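Local coordinates for fibronectin type III domain-containing protein (Simiduia agarivorans, PDB 6P2K) that probably hydrolyses beta-glucan chains such as xyloglucan, as a glycoside hydrolase of family 74 built from seven-bladed beta-propellers and carrying bound zinc, at residues V629-G637 and S696-Y707. Sequence-based numbering, arbitrary orientation.
Sequences VYLMSFAKG and SAGAGNKIVMSY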
# COMPACT_ATOMS: atom_id res chain seq x y z
N VAL B 629 6.61 -1.75 -49.26
CA VAL B 629 7.24 -0.91 -48.25
C VAL B 629 7.62 0.40 -48.92
O VAL B 629 8.39 0.41 -49.89
CB VAL B 629 8.45 -1.59 -47.62
CG1 VAL B 629 9.17 -0.62 -46.69
CG2 VAL B 629 8.02 -2.83 -46.85
N TYR B 630 7.08 1.50 -48.41
CA TYR B 630 7.31 2.82 -48.98
C TYR B 630 8.33 3.58 -48.14
O TYR B 630 8.30 3.52 -46.91
CB TYR B 630 6.00 3.61 -49.05
CG TYR B 630 5.01 3.05 -50.05
CD1 TYR B 630 5.09 3.39 -51.40
CD2 TYR B 630 4.00 2.18 -49.65
CE1 TYR B 630 4.20 2.88 -52.32
CE2 TYR B 630 3.10 1.67 -50.57
CZ TYR B 630 3.21 2.02 -51.90
OH TYR B 630 2.32 1.52 -52.82
N LEU B 631 9.24 4.27 -48.82
CA LEU B 631 10.22 5.13 -48.17
C LEU B 631 10.13 6.50 -48.82
O LEU B 631 10.41 6.65 -50.01
CB LEU B 631 11.64 4.56 -48.31
CG LEU B 631 12.75 5.22 -47.50
CD1 LEU B 631 12.56 4.98 -46.00
CD2 LEU B 631 14.11 4.71 -47.95
N MET B 632 9.73 7.50 -48.03
CA MET B 632 9.39 8.82 -48.54
C MET B 632 10.26 9.88 -47.88
O MET B 632 10.37 9.92 -46.65
CB MET B 632 7.91 9.12 -48.31
CG MET B 632 7.41 10.42 -48.91
SD MET B 632 7.47 11.80 -47.75
CE MET B 632 6.16 11.34 -46.62
N SER B 633 10.86 10.74 -48.69
CA SER B 633 11.75 11.80 -48.23
C SER B 633 11.18 13.16 -48.58
O SER B 633 10.73 13.38 -49.71
CB SER B 633 13.14 11.64 -48.84
OG SER B 633 13.90 12.84 -48.74
N PHE B 634 11.22 14.08 -47.62
CA PHE B 634 10.89 15.48 -47.84
C PHE B 634 12.16 16.27 -47.56
O PHE B 634 12.57 16.40 -46.40
CB PHE B 634 9.74 15.93 -46.94
CG PHE B 634 9.44 17.41 -47.02
CD1 PHE B 634 9.29 18.04 -48.25
CD2 PHE B 634 9.30 18.16 -45.86
CE1 PHE B 634 9.01 19.39 -48.31
CE2 PHE B 634 9.02 19.51 -45.92
CZ PHE B 634 8.88 20.13 -47.15
N ALA B 635 12.78 16.79 -48.61
CA ALA B 635 14.10 17.39 -48.51
C ALA B 635 14.40 18.08 -49.83
O ALA B 635 13.63 17.98 -50.79
CB ALA B 635 15.17 16.33 -48.20
N LYS B 636 15.53 18.78 -49.87
CA LYS B 636 16.08 19.28 -51.12
C LYS B 636 17.19 18.36 -51.60
O LYS B 636 17.72 17.54 -50.85
CB LYS B 636 16.59 20.72 -50.97
CG LYS B 636 17.98 20.85 -50.36
CD LYS B 636 18.38 22.31 -50.23
CE LYS B 636 19.89 22.49 -50.14
NZ LYS B 636 20.40 23.39 -51.22
N GLY B 637 17.53 18.48 -52.88
CA GLY B 637 18.59 17.68 -53.45
C GLY B 637 18.15 16.27 -53.80
O GLY B 637 16.99 16.01 -54.11
N SER B 696 5.82 16.22 -43.04
CA SER B 696 5.47 15.22 -44.03
C SER B 696 5.22 13.88 -43.34
O SER B 696 5.80 13.58 -42.30
CB SER B 696 6.56 15.08 -45.09
OG SER B 696 7.60 14.25 -44.62
N ALA B 697 4.34 13.08 -43.94
CA ALA B 697 3.99 11.80 -43.34
C ALA B 697 3.45 10.86 -44.40
O ALA B 697 2.98 11.29 -45.46
CB ALA B 697 2.96 11.98 -42.21
N GLY B 698 3.52 9.57 -44.09
CA GLY B 698 2.97 8.55 -44.95
C GLY B 698 2.35 7.42 -44.15
O GLY B 698 2.90 7.00 -43.13
N ALA B 699 1.20 6.94 -44.60
CA ALA B 699 0.52 5.80 -43.98
C ALA B 699 -0.55 5.31 -44.94
O ALA B 699 -1.25 6.12 -45.55
CB ALA B 699 -0.10 6.19 -42.63
N GLY B 700 -0.66 3.99 -45.06
CA GLY B 700 -1.65 3.43 -45.97
C GLY B 700 -1.46 3.95 -47.38
O GLY B 700 -0.35 3.92 -47.93
N ASN B 701 -2.54 4.45 -47.98
CA ASN B 701 -2.50 5.03 -49.31
C ASN B 701 -2.44 6.56 -49.28
O ASN B 701 -2.87 7.21 -50.23
CB ASN B 701 -3.72 4.57 -50.12
CG ASN B 701 -5.04 5.00 -49.49
OD1 ASN B 701 -5.08 5.42 -48.34
ND2 ASN B 701 -6.12 4.88 -50.26
N LYS B 702 -1.90 7.14 -48.21
CA LYS B 702 -1.93 8.58 -48.02
C LYS B 702 -0.53 9.12 -47.72
O LYS B 702 0.23 8.53 -46.96
CB LYS B 702 -2.89 8.98 -46.90
CG LYS B 702 -4.34 8.59 -47.15
CD LYS B 702 -4.97 9.42 -48.27
CE LYS B 702 -6.33 8.86 -48.67
NZ LYS B 702 -7.04 9.73 -49.64
N ILE B 703 -0.22 10.27 -48.33
CA ILE B 703 1.01 11.02 -48.09
C ILE B 703 0.63 12.48 -47.95
O ILE B 703 -0.21 12.99 -48.69
CB ILE B 703 2.03 10.82 -49.22
CG1 ILE B 703 2.44 9.35 -49.34
CG2 ILE B 703 3.26 11.69 -49.00
CD1 ILE B 703 3.11 9.01 -50.65
N VAL B 704 1.25 13.17 -46.99
CA VAL B 704 0.97 14.58 -46.73
C VAL B 704 2.29 15.34 -46.63
O VAL B 704 3.32 14.79 -46.24
CB VAL B 704 0.12 14.77 -45.45
CG1 VAL B 704 0.87 14.24 -44.23
CG2 VAL B 704 -0.29 16.23 -45.25
N MET B 705 2.25 16.61 -47.02
CA MET B 705 3.39 17.51 -46.88
C MET B 705 2.87 18.94 -46.84
O MET B 705 1.71 19.21 -47.18
CB MET B 705 4.40 17.32 -48.02
CG MET B 705 3.87 17.65 -49.41
SD MET B 705 4.06 19.40 -49.84
CE MET B 705 5.83 19.58 -49.76
N SER B 706 3.74 19.86 -46.43
CA SER B 706 3.37 21.27 -46.31
C SER B 706 4.54 22.15 -46.71
O SER B 706 5.64 22.01 -46.15
CB SER B 706 2.92 21.59 -44.88
OG SER B 706 2.95 22.98 -44.63
N TYR B 707 4.30 23.06 -47.66
CA TYR B 707 5.32 24.00 -48.12
C TYR B 707 5.27 25.26 -47.27
O TYR B 707 4.21 25.90 -47.16
CB TYR B 707 5.12 24.33 -49.59
CG TYR B 707 5.85 23.41 -50.54
CD1 TYR B 707 7.22 23.25 -50.46
CD2 TYR B 707 5.16 22.72 -51.53
CE1 TYR B 707 7.90 22.41 -51.33
CE2 TYR B 707 5.82 21.88 -52.41
CZ TYR B 707 7.19 21.73 -52.30
OH TYR B 707 7.86 20.89 -53.17
O HOH W 1 9.18 12.19 -44.97
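M632 and F634 reach across from one beta-propeller blade to the next, a worked example of how face-to-face packing joins neighbouring four-stranded antiparallel sheets. Strand 629-634 and strand 702-707 run nearly parallel, 7° apart, with axes 9.5 Å from each other, a separation bridged mainly by side chains, with one water. M632 leaves the backbone with CG anti to its N (chi1 -175°), then bends at both following torsions, and this fold of the chain lays its methyl on the inner hairpin. There CE lies 3.4 Å from A697 O and 3.8 Å from I703 CG2. It also comes near the backbone of G698. The carbonyl of M632 is linked to S696, just before the hairpin, through a water, which donates to M632 O (3.1 Å) and to S696 OG (2.6 Å). F634, two residues on, has its CB against S696 OG, while the far end of the ring extends to M705, S706 and Y707; W648 meets it edge-to-face. Trimming F634 to an alanine would probably open a gap between the blades and deprive the M705 methyl and Y707 CE1 of one of their apolar neighbours. That methyl is shared: M705 CE touches F634 CE1 at 3.5 Å and sits 3.4 Å above the centre of the Y707 ring.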